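Long-range contacts in multi-copper Oxidase CueO (Ochrobactrum, PDB 6EVG), which oxidises lignin model compounds and lignosulfonate as a laccase-like multicopper oxidase, probably passing the electrons through copper to dioxygen: residues Ile121-Ser126 with Met150-Gly155; Ala217-Leu222 with Leu273-Lys278; Gly250-Asn255 with Arg317-Asp322. All coordinates share one frame; numbering follows the deposited sequence.

Contact 1: residues Ile121-Ser126 with Met150-Gly155; sequences IQQPAS and MVVTDG
Ser126 O accepts from the backbone N of Val152 at 2.9 Å and is also approached by the CA-H of Val151, while Ser126 N returns a bond to Val152 O at 3.0 Å. This is an antiparallel hydrogen-bonded pair, which opens strand 126-131 beside strand 148-153 in a mixed five-stranded sheet of the first cupredoxin-like domain. Val152 O takes a second, weaker donor, the CA-H of Ala125, with CA to O at 3.2 Å. Val152 packs with both of its methyls. CG1, set opposite the backbone N (chi1 173°), meets Ile121 CG2 at 3.9 Å, the two side chains running antiparallel alongside one another. CG2 lies against the amide carbon CD of Gln123 at 4.0 Å; the extended Gln123 is steadied at its amide by Phe96 N and Gly94 O. Ser126 is folded back on its own loop: chi1 of 50° swings OG between N and C, where it donates to Pro124 O at 2.9 Å and also bonds Asn128 ND2. With an alanine here, Pro124 O and Asn128 would each be likely to lose a partner, and the bend before the strand a tie. Beyond the strand pair, a water accepts from Ala125 N at 2.9 Å and donates to Asp154 OD2 at 2.8 Å, the same oxygen that forms a salt bridge with Arg160.

Contact 2: residues Ala217-Leu222 with Leu273-Lys278; sequences ASIVRL and LVDFSK
Phe276 N meets Ser218 O at 2.9 Å from well above the carbonyl plane, 44° out of it, although the N-H itself points almost straight at the oxygen (163°). This bond carries the antiparallel ladder of strands 219-226 and 269-275 one step past the end of the second strand. Before it come the two reciprocal bonds of Val220 and Val274, a hydrogen-bonded pair flanked by the non-hydrogen-bonded pairs Ile219-Asp275 and Arg221-Leu273. The two strands are neighbours within the mixed sheet of the second cupredoxin-like domain. On the Val220 face, the Phe276 ring carries Val274 CG1 over one side, 3.5 Å above its plane and offset toward the rim. Val220 CG2 reaches ring atom CD2 obliquely at 3.7 Å, Ser218 O lies at the ring edge, and Phe301 meets the ring from strand 295-303. The other face joins hydrocarbon to charge. In Ile219, chi1 of -54° puts CG1 beside the backbone N and leaves CG2 anti to it; CG2 sits on Leu273 CB at 3.8 Å, and CD1 touches Asp275 at CB and, at 3.5 Å, at CG. Asp275 OD1 accepts from Ser277 N at 2.9 Å, the bond that makes an Asx turn where the strand ends, and Ser277 OG adds a second donor at 2.8 Å from the same face of the carboxylate. Leu273 CD2 rests on the aliphatic part of Arg221, with CB at 3.7 Å. The guanidinium of Arg221 answers Glu271 across the same strand pair and Asp157 outside it, while Asp275 OD1 is satisfied by Ser277 on its own chain; two local donors on OD1 would probably fix the turn of the Asp275 carboxylate and temper its charge beside the isoleucine methyl.

Contact 3: residues Gly250-Asn255 with Arg317-Asp322; sequences GGFIGN and RLDGPD
Leu318 CD1 and Phe252 CD1 meet at 4.0 Å, each side chain having its CG anti to C (chi1 -62° in Phe252). Leu318 approaches the ring obliquely, and its CB lies 3.4 Å from Ile253 O. Asp319 meets the ring at its other ortho carbon, CD2: chi1 of 55° turns the carboxylate back over its own backbone, bringing OD1 to 4.0 Å from Phe252 CD2 with the two planes 40° apart. That same OD1 forms a salt bridge with Arg160, which also touches Phe252 and Leu318. The strand that carries Phe252 is the edge of the second cupredoxin-like domain's seven-stranded sheet, and residues 317-322 belong to the long connection from that domain toward the third. The strand bends sharply at Gly254, whose O accepts from Leu318 N at 2.9 Å. Arg317 sets CG on the same oxygen at 3.5 Å before its chain bends at chi3. Gly320 CA lies close against Phe252 O and Gly254 N; Pro321 CD packs on Phe252 O at 3.5 Å. One water accepts from Gly254 N at 2.8 Å and donates to Pro321 O at 2.8 Å.

Overall arrangement
Contacts 1 and 3, with centres about 14 Å apart, join the first domain to the second: Ala125 CB packs on Phe252 CE2 at 4.1 Å, and Pro124 CB lies 3.9 Å from Gly250 O. Arg160 ties them further through salt bridges to Asp154 of contact 1 and Asp319 of contact 3. Contact 2 lies in the same sheet as the strand 251-259 that carries Phe252, its centre about 20 Å from that of contact 3, and Arg221 NH2 touches Phe252 CZ at 3.8 Å. Contacts 1 and 2 stay about 6 Å apart at their nearest atoms. None supplies a ligand to the copper held by His434, Cys490 and His495 in the third domain.

Contact 1: residues Ile121-Ser126 with Met150-Gly155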
loop_
_atom_site.group_PDB
_atom_site.type_symbol
_atom_site.label_atom_id
_atom_site.label_comp_id
_atom_site.label_asym_id
_atom_site.label_seq_id
_atom_site.Cartn_x
_atom_site.Cartn_y
_atom_site.Cartn_z
ATOM N N ILE A 121 -13.414 -2.006 -15.212
ATOM C CA ILE A 121 -12.029 -1.497 -15.094
ATOM C C ILE A 121 -11.663 -0.614 -16.280
ATOM O O ILE A 121 -11.801 -1.037 -17.419
ATOM C CB ILE A 121 -11.066 -2.683 -14.995
ATOM C CG1 ILE A 121 -11.410 -3.645 -13.831
ATOM C CG2 ILE A 121 -9.642 -2.185 -14.916
ATOM C CD1 ILE A 121 -11.278 -3.100 -12.459
ATOM N N GLN A 122 -11.185 0.605 -15.970
ATOM C CA GLN A 122 -10.642 1.471 -17.040
ATOM C C GLN A 122 -9.656 2.411 -16.369
ATOM O O GLN A 122 -10.015 3.422 -15.777
ATOM C CB GLN A 122 -11.740 2.227 -17.781
ATOM C CG GLN A 122 -11.176 3.006 -18.956
ATOM C CD GLN A 122 -12.159 3.803 -19.750
ATOM O OE1 GLN A 122 -13.318 3.406 -19.971
ATOM N NE2 GLN A 122 -11.719 4.967 -20.245
ATOM N N GLN A 123 -8.367 2.027 -16.398
ATOM C CA GLN A 123 -7.330 2.779 -15.705
ATOM C C GLN A 123 -5.964 2.340 -16.214
ATOM O O GLN A 123 -5.832 1.248 -16.782
ATOM C CB GLN A 123 -7.418 2.608 -14.189
ATOM C CG GLN A 123 -7.077 1.202 -13.722
ATOM C CD GLN A 123 -7.329 1.083 -12.247
ATOM O OE1 GLN A 123 -8.434 0.751 -11.801
ATOM N NE2 GLN A 123 -6.310 1.425 -11.448
ATOM N N PRO A 124 -4.894 3.089 -15.910
ATOM C CA PRO A 124 -3.556 2.632 -16.283
ATOM C C PRO A 124 -3.159 1.361 -15.601
ATOM O O PRO A 124 -3.460 1.136 -14.433
ATOM C CB PRO A 124 -2.668 3.809 -15.857
ATOM C CG PRO A 124 -3.551 5.043 -15.899
ATOM C CD PRO A 124 -4.906 4.487 -15.417
ATOM N N ALA A 125 -2.409 0.538 -16.341
ATOM C CA ALA A 125 -1.832 -0.685 -15.799
ATOM C C ALA A 125 -1.027 -0.366 -14.538
ATOM O O ALA A 125 -0.238 0.578 -14.521
ATOM C CB ALA A 125 -0.944 -1.324 -16.859
ATOM N N SER A 126 -1.229 -1.161 -13.496
ATOM C CA SER A 126 -0.722 -0.805 -12.163
ATOM C C SER A 126 -0.823 -1.954 -11.214
ATOM O O SER A 126 -1.591 -2.919 -11.402
ATOM C CB SER A 126 -1.497 0.411 -11.638
ATOM O OG SER A 126 -2.912 0.223 -11.753
ATOM N N MET A 150 -3.789 -6.647 -6.204
ATOM C CA MET A 150 -4.661 -6.466 -7.367
ATOM C C MET A 150 -3.938 -5.812 -8.504
ATOM O O MET A 150 -3.672 -4.603 -8.416
ATOM C CB MET A 150 -5.913 -5.663 -6.940
ATOM C CG MET A 150 -6.927 -5.510 -8.049
ATOM S SD MET A 150 -8.525 -4.845 -7.466
ATOM C CE MET A 150 -9.263 -6.258 -6.702
ATOM N N VAL A 151 -3.575 -6.573 -9.519
ATOM C CA VAL A 151 -2.919 -6.058 -10.700
ATOM C C VAL A 151 -3.939 -5.745 -11.776
ATOM O O VAL A 151 -4.792 -6.590 -12.084
ATOM C CB VAL A 151 -1.865 -7.075 -11.218
ATOM C CG1 VAL A 151 -1.374 -6.681 -12.604
ATOM C CG2 VAL A 151 -0.722 -7.197 -10.237
ATOM N N VAL A 152 -3.859 -4.537 -12.343
ATOM C CA VAL A 152 -4.564 -4.202 -13.573
ATOM C C VAL A 152 -3.539 -4.290 -14.697
ATOM O O VAL A 152 -2.510 -3.616 -14.636
ATOM C CB VAL A 152 -5.202 -2.797 -13.534
ATOM C CG1 VAL A 152 -5.773 -2.443 -14.897
ATOM C CG2 VAL A 152 -6.296 -2.770 -12.466
ATOM N N THR A 153 -3.809 -5.089 -15.700
ATOM C CA THR A 153 -2.955 -5.264 -16.875
ATOM C C THR A 153 -3.682 -4.837 -18.123
ATOM O O THR A 153 -4.876 -5.061 -18.251
ATOM C CB THR A 153 -2.430 -6.673 -16.989
ATOM O OG1 THR A 153 -1.495 -6.695 -18.080
ATOM C CG2 THR A 153 -3.501 -7.698 -17.143
ATOM N N ASP A 154 -2.908 -4.345 -19.085
ATOM C CA ASP A 154 -3.430 -4.048 -20.398
ATOM C C ASP A 154 -2.859 -4.953 -21.469
ATOM O O ASP A 154 -3.110 -4.724 -22.637
ATOM C CB ASP A 154 -3.200 -2.564 -20.808
ATOM C CG ASP A 154 -1.741 -2.164 -20.862
ATOM O OD1 ASP A 154 -0.878 -3.070 -20.791
ATOM O OD2 ASP A 154 -1.471 -0.914 -21.008
ATOM N N GLY A 155 -2.152 -6.009 -21.036
ATOM C CA GLY A 155 -1.639 -7.014 -21.921
ATOM C C GLY A 155 -0.392 -6.610 -22.705
ATOM O O GLY A 155 0.054 -7.387 -23.527
HETATM O O HOH W 1 -2.101 1.085 -19.206
#

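Contact 2: residues Ala217-Leu222 with Leu273-Lys278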
loop_
_atom_site.group_PDB
_atom_site.type_symbol
_atom_site.label_atom_id
_atom_site.label_comp_id
_atom_site.label_asym_id
_atom_site.label_seq_id
_atom_site.Cartn_x
_atom_site.Cartn_y
_atom_site.Cartn_z
ATOM N N ALA A 217 18.703 -16.438 -13.876
ATOM C CA ALA A 217 19.816 -15.547 -14.139
ATOM C C ALA A 217 19.440 -14.608 -15.275
ATOM O O ALA A 217 19.963 -14.675 -16.380
ATOM C CB ALA A 217 21.068 -16.338 -14.470
ATOM N N SER A 218 18.545 -13.667 -14.966
ATOM C CA SER A 218 17.976 -12.769 -15.934
ATOM C C SER A 218 17.418 -11.541 -15.186
ATOM O O SER A 218 17.587 -11.408 -13.980
ATOM C CB SER A 218 16.904 -13.493 -16.773
ATOM O OG SER A 218 15.813 -13.874 -15.967
ATOM N N ILE A 219 16.700 -10.727 -15.926
ATOM C CA ILE A 219 16.017 -9.549 -15.316
ATOM C C ILE A 219 14.713 -10.022 -14.678
ATOM O O ILE A 219 13.871 -10.686 -15.309
ATOM C CB ILE A 219 15.720 -8.500 -16.401
ATOM C CG1 ILE A 219 16.900 -8.065 -17.209
ATOM C CG2 ILE A 219 14.991 -7.298 -15.757
ATOM C CD1 ILE A 219 17.949 -7.480 -16.445
ATOM N N VAL A 220 14.548 -9.664 -13.398
ATOM C CA VAL A 220 13.400 -10.053 -12.603
ATOM C C VAL A 220 12.674 -8.808 -12.145
ATOM O O VAL A 220 13.269 -7.852 -11.684
ATOM C CB VAL A 220 13.871 -10.924 -11.426
ATOM C CG1 VAL A 220 12.752 -11.191 -10.405
ATOM C CG2 VAL A 220 14.442 -12.222 -11.937
ATOM N N ARG A 221 11.338 -8.862 -12.233
ATOM C CA ARG A 221 10.447 -7.801 -11.752
ATOM C C ARG A 221 9.972 -8.141 -10.352
ATOM O O ARG A 221 9.407 -9.230 -10.144
ATOM C CB ARG A 221 9.294 -7.698 -12.723
ATOM C CG ARG A 221 8.227 -6.692 -12.485
ATOM C CD ARG A 221 7.179 -6.870 -13.662
ATOM N NE ARG A 221 6.202 -5.817 -13.705
ATOM C CZ ARG A 221 5.309 -5.779 -14.701
ATOM N NH1 ARG A 221 5.357 -6.721 -15.667
ATOM N NH2 ARG A 221 4.411 -4.816 -14.718
ATOM N N LEU A 222 10.190 -7.212 -9.423
ATOM C CA LEU A 222 9.701 -7.350 -8.042
ATOM C C LEU A 222 8.660 -6.268 -7.857
ATOM O O LEU A 222 8.906 -5.080 -8.051
ATOM C CB LEU A 222 10.858 -7.142 -7.043
ATOM C CG LEU A 222 12.078 -8.065 -7.247
ATOM C CD1 LEU A 222 13.208 -7.669 -6.293
ATOM C CD2 LEU A 222 11.710 -9.520 -7.052
ATOM N N LEU A 273 12.994 -3.569 -11.410
ATOM C CA LEU A 273 13.703 -4.647 -12.120
ATOM C C LEU A 273 15.091 -4.772 -11.527
ATOM O O LEU A 273 15.800 -3.783 -11.372
ATOM C CB LEU A 273 13.790 -4.346 -13.614
ATOM C CG LEU A 273 12.518 -4.086 -14.363
ATOM C CD1 LEU A 273 12.711 -3.933 -15.841
ATOM C CD2 LEU A 273 11.417 -5.007 -14.111
ATOM N N VAL A 274 15.487 -6.024 -11.295
ATOM C CA VAL A 274 16.794 -6.361 -10.757
ATOM C C VAL A 274 17.421 -7.382 -11.699
ATOM O O VAL A 274 16.785 -8.328 -12.101
ATOM C CB VAL A 274 16.697 -6.908 -9.311
ATOM C CG1 VAL A 274 18.071 -7.358 -8.803
ATOM C CG2 VAL A 274 16.074 -5.890 -8.390
ATOM N N ASP A 275 18.697 -7.154 -12.053
ATOM C CA ASP A 275 19.421 -8.063 -12.943
ATOM C C ASP A 275 20.130 -9.116 -12.131
ATOM O O ASP A 275 21.076 -8.811 -11.408
ATOM C CB ASP A 275 20.405 -7.266 -13.804
ATOM C CG ASP A 275 21.006 -8.098 -14.932
ATOM O OD1 ASP A 275 20.783 -9.286 -15.011
ATOM O OD2 ASP A 275 21.666 -7.442 -15.763
ATOM N N PHE A 276 19.709 -10.381 -12.283
ATOM C CA PHE A 276 20.321 -11.536 -11.610
ATOM C C PHE A 276 21.256 -12.318 -12.530
ATOM O O PHE A 276 21.702 -13.415 -12.183
ATOM C CB PHE A 276 19.237 -12.407 -10.962
ATOM C CG PHE A 276 18.559 -11.762 -9.776
ATOM C CD1 PHE A 276 19.143 -11.746 -8.516
ATOM C CD2 PHE A 276 17.322 -11.219 -9.902
ATOM C CE1 PHE A 276 18.457 -11.178 -7.433
ATOM C CE2 PHE A 276 16.641 -10.686 -8.810
ATOM C CZ PHE A 276 17.212 -10.620 -7.601
ATOM N N SER A 277 21.585 -11.732 -13.676
ATOM C CA SER A 277 22.298 -12.483 -14.688
ATOM C C SER A 277 23.678 -12.886 -14.331
ATOM O O SER A 277 24.196 -13.889 -14.882
ATOM C CB SER A 277 22.336 -11.784 -16.042
ATOM O OG SER A 277 23.086 -10.609 -16.011
ATOM N N LYS A 278 24.281 -12.205 -13.372
ATOM C CA LYS A 278 25.650 -12.601 -13.031
ATOM C C LYS A 278 25.635 -13.870 -12.132
ATOM O O LYS A 278 26.706 -14.417 -11.870
ATOM C CB LYS A 278 26.443 -11.383 -12.497
ATOM C CG LYS A 278 26.744 -10.367 -13.577
ATOM C CD LYS A 278 28.226 -10.044 -13.738
ATOM C CE LYS A 278 28.521 -9.422 -15.106
ATOM N NZ LYS A 278 27.843 -8.116 -15.330
#

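Contact 3: residues Gly250-Asn255 with Arg317-Asp322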
loop_
_atom_site.group_PDB
_atom_site.type_symbol
_atom_site.label_atom_id
_atom_site.label_comp_id
_atom_site.label_asym_id
_atom_site.label_seq_id
_atom_site.Cartn_x
_atom_site.Cartn_y
_atom_site.Cartn_z
ATOM N N GLY A 250 0.375 4.338 -9.242
ATOM C CA GLY A 250 -0.478 4.622 -10.349
ATOM C C GLY A 250 0.044 4.209 -11.696
ATOM O O GLY A 250 -0.558 4.597 -12.721
ATOM N N GLY A 251 1.141 3.461 -11.722
ATOM C CA GLY A 251 1.632 2.882 -12.955
ATOM C C GLY A 251 3.008 3.359 -13.385
ATOM O O GLY A 251 3.829 3.819 -12.564
ATOM N N PHE A 252 3.278 3.141 -14.649
ATOM C CA PHE A 252 4.647 3.263 -15.178
ATOM C C PHE A 252 5.102 4.690 -15.193
ATOM O O PHE A 252 4.339 5.653 -15.380
ATOM C CB PHE A 252 4.728 2.629 -16.559
ATOM C CG PHE A 252 4.431 1.180 -16.590
ATOM C CD1 PHE A 252 5.188 0.272 -15.842
ATOM C CD2 PHE A 252 3.314 0.661 -17.306
ATOM C CE1 PHE A 252 4.908 -1.061 -15.839
ATOM C CE2 PHE A 252 3.048 -0.706 -17.274
ATOM C CZ PHE A 252 3.832 -1.564 -16.546
ATOM N N ILE A 253 6.435 4.816 -15.093
ATOM C CA ILE A 253 7.119 6.103 -15.352
ATOM C C ILE A 253 7.795 6.038 -16.695
ATOM O O ILE A 253 8.301 4.998 -17.106
ATOM C CB ILE A 253 8.043 6.542 -14.281
ATOM C CG1 ILE A 253 9.057 5.490 -13.963
ATOM C CG2 ILE A 253 7.272 7.033 -13.074
ATOM C CD1 ILE A 253 10.268 6.015 -13.157
ATOM N N GLY A 254 7.770 7.182 -17.368
ATOM C CA GLY A 254 8.312 7.234 -18.713
ATOM C C GLY A 254 9.793 6.927 -18.827
ATOM O O GLY A 254 10.202 6.265 -19.765
ATOM N N ASN A 255 10.552 7.383 -17.822
ATOM C CA ASN A 255 12.018 7.205 -17.789
ATOM C C ASN A 255 12.424 6.461 -16.526
ATOM O O ASN A 255 12.789 7.074 -15.546
ATOM C CB ASN A 255 12.676 8.583 -17.900
ATOM C CG ASN A 255 12.122 9.388 -19.097
ATOM O OD1 ASN A 255 12.039 8.892 -20.208
ATOM N ND2 ASN A 255 11.746 10.606 -18.861
ATOM N N ARG A 317 12.757 3.190 -21.686
ATOM C CA ARG A 317 11.624 4.090 -21.831
ATOM C C ARG A 317 10.306 3.289 -21.764
ATOM O O ARG A 317 10.239 2.225 -22.290
ATOM C CB ARG A 317 11.684 4.880 -23.162
ATOM C CG ARG A 317 10.672 6.023 -23.216
ATOM C CD ARG A 317 10.966 7.042 -24.296
ATOM N NE ARG A 317 10.873 6.416 -25.565
ATOM C CZ ARG A 317 9.942 6.738 -26.431
ATOM N NH1 ARG A 317 9.025 7.627 -26.100
ATOM N NH2 ARG A 317 9.928 6.165 -27.602
ATOM N N LEU A 318 9.330 3.839 -21.044
ATOM C CA LEU A 318 8.006 3.258 -20.938
ATOM C C LEU A 318 6.962 4.324 -21.248
ATOM O O LEU A 318 7.281 5.517 -21.362
ATOM C CB LEU A 318 7.804 2.663 -19.544
ATOM C CG LEU A 318 8.721 1.498 -19.179
ATOM C CD1 LEU A 318 8.560 1.165 -17.722
ATOM C CD2 LEU A 318 8.480 0.276 -20.061
ATOM N N ASP A 319 5.684 3.924 -21.274
ATOM C CA ASP A 319 4.559 4.806 -21.499
ATOM C C ASP A 319 4.057 5.375 -20.174
ATOM O O ASP A 319 3.133 4.860 -19.581
ATOM C CB ASP A 319 3.447 4.032 -22.208
ATOM C CG ASP A 319 3.003 2.753 -21.471
ATOM O OD1 ASP A 319 3.875 1.965 -21.052
ATOM O OD2 ASP A 319 1.776 2.486 -21.356
ATOM N N GLY A 320 4.626 6.421 -19.710
ATOM C CA GLY A 320 4.212 7.072 -18.494
ATOM C C GLY A 320 3.692 8.454 -18.808
ATOM O O GLY A 320 3.700 8.900 -19.959
ATOM N N PRO A 321 3.205 9.176 -17.783
ATOM C CA PRO A 321 2.713 10.498 -17.943
ATOM C C PRO A 321 3.837 11.490 -18.283
ATOM O O PRO A 321 4.992 11.285 -17.946
ATOM C CB PRO A 321 2.046 10.791 -16.623
ATOM C CG PRO A 321 2.783 9.970 -15.647
ATOM C CD PRO A 321 3.076 8.708 -16.399
ATOM N N ASP A 322 3.424 12.623 -18.835
ATOM C CA ASP A 322 4.302 13.784 -19.017
ATOM C C ASP A 322 4.442 14.573 -17.714
ATOM O O ASP A 322 3.868 14.240 -16.737
ATOM C CB ASP A 322 3.798 14.675 -20.154
ATOM C CG ASP A 322 3.745 13.923 -21.521
ATOM O OD1 ASP A 322 4.706 13.202 -21.822
ATOM O OD2 ASP A 322 2.732 14.010 -22.220
HETATM O O HOH W 2 6.282 9.401 -16.376
#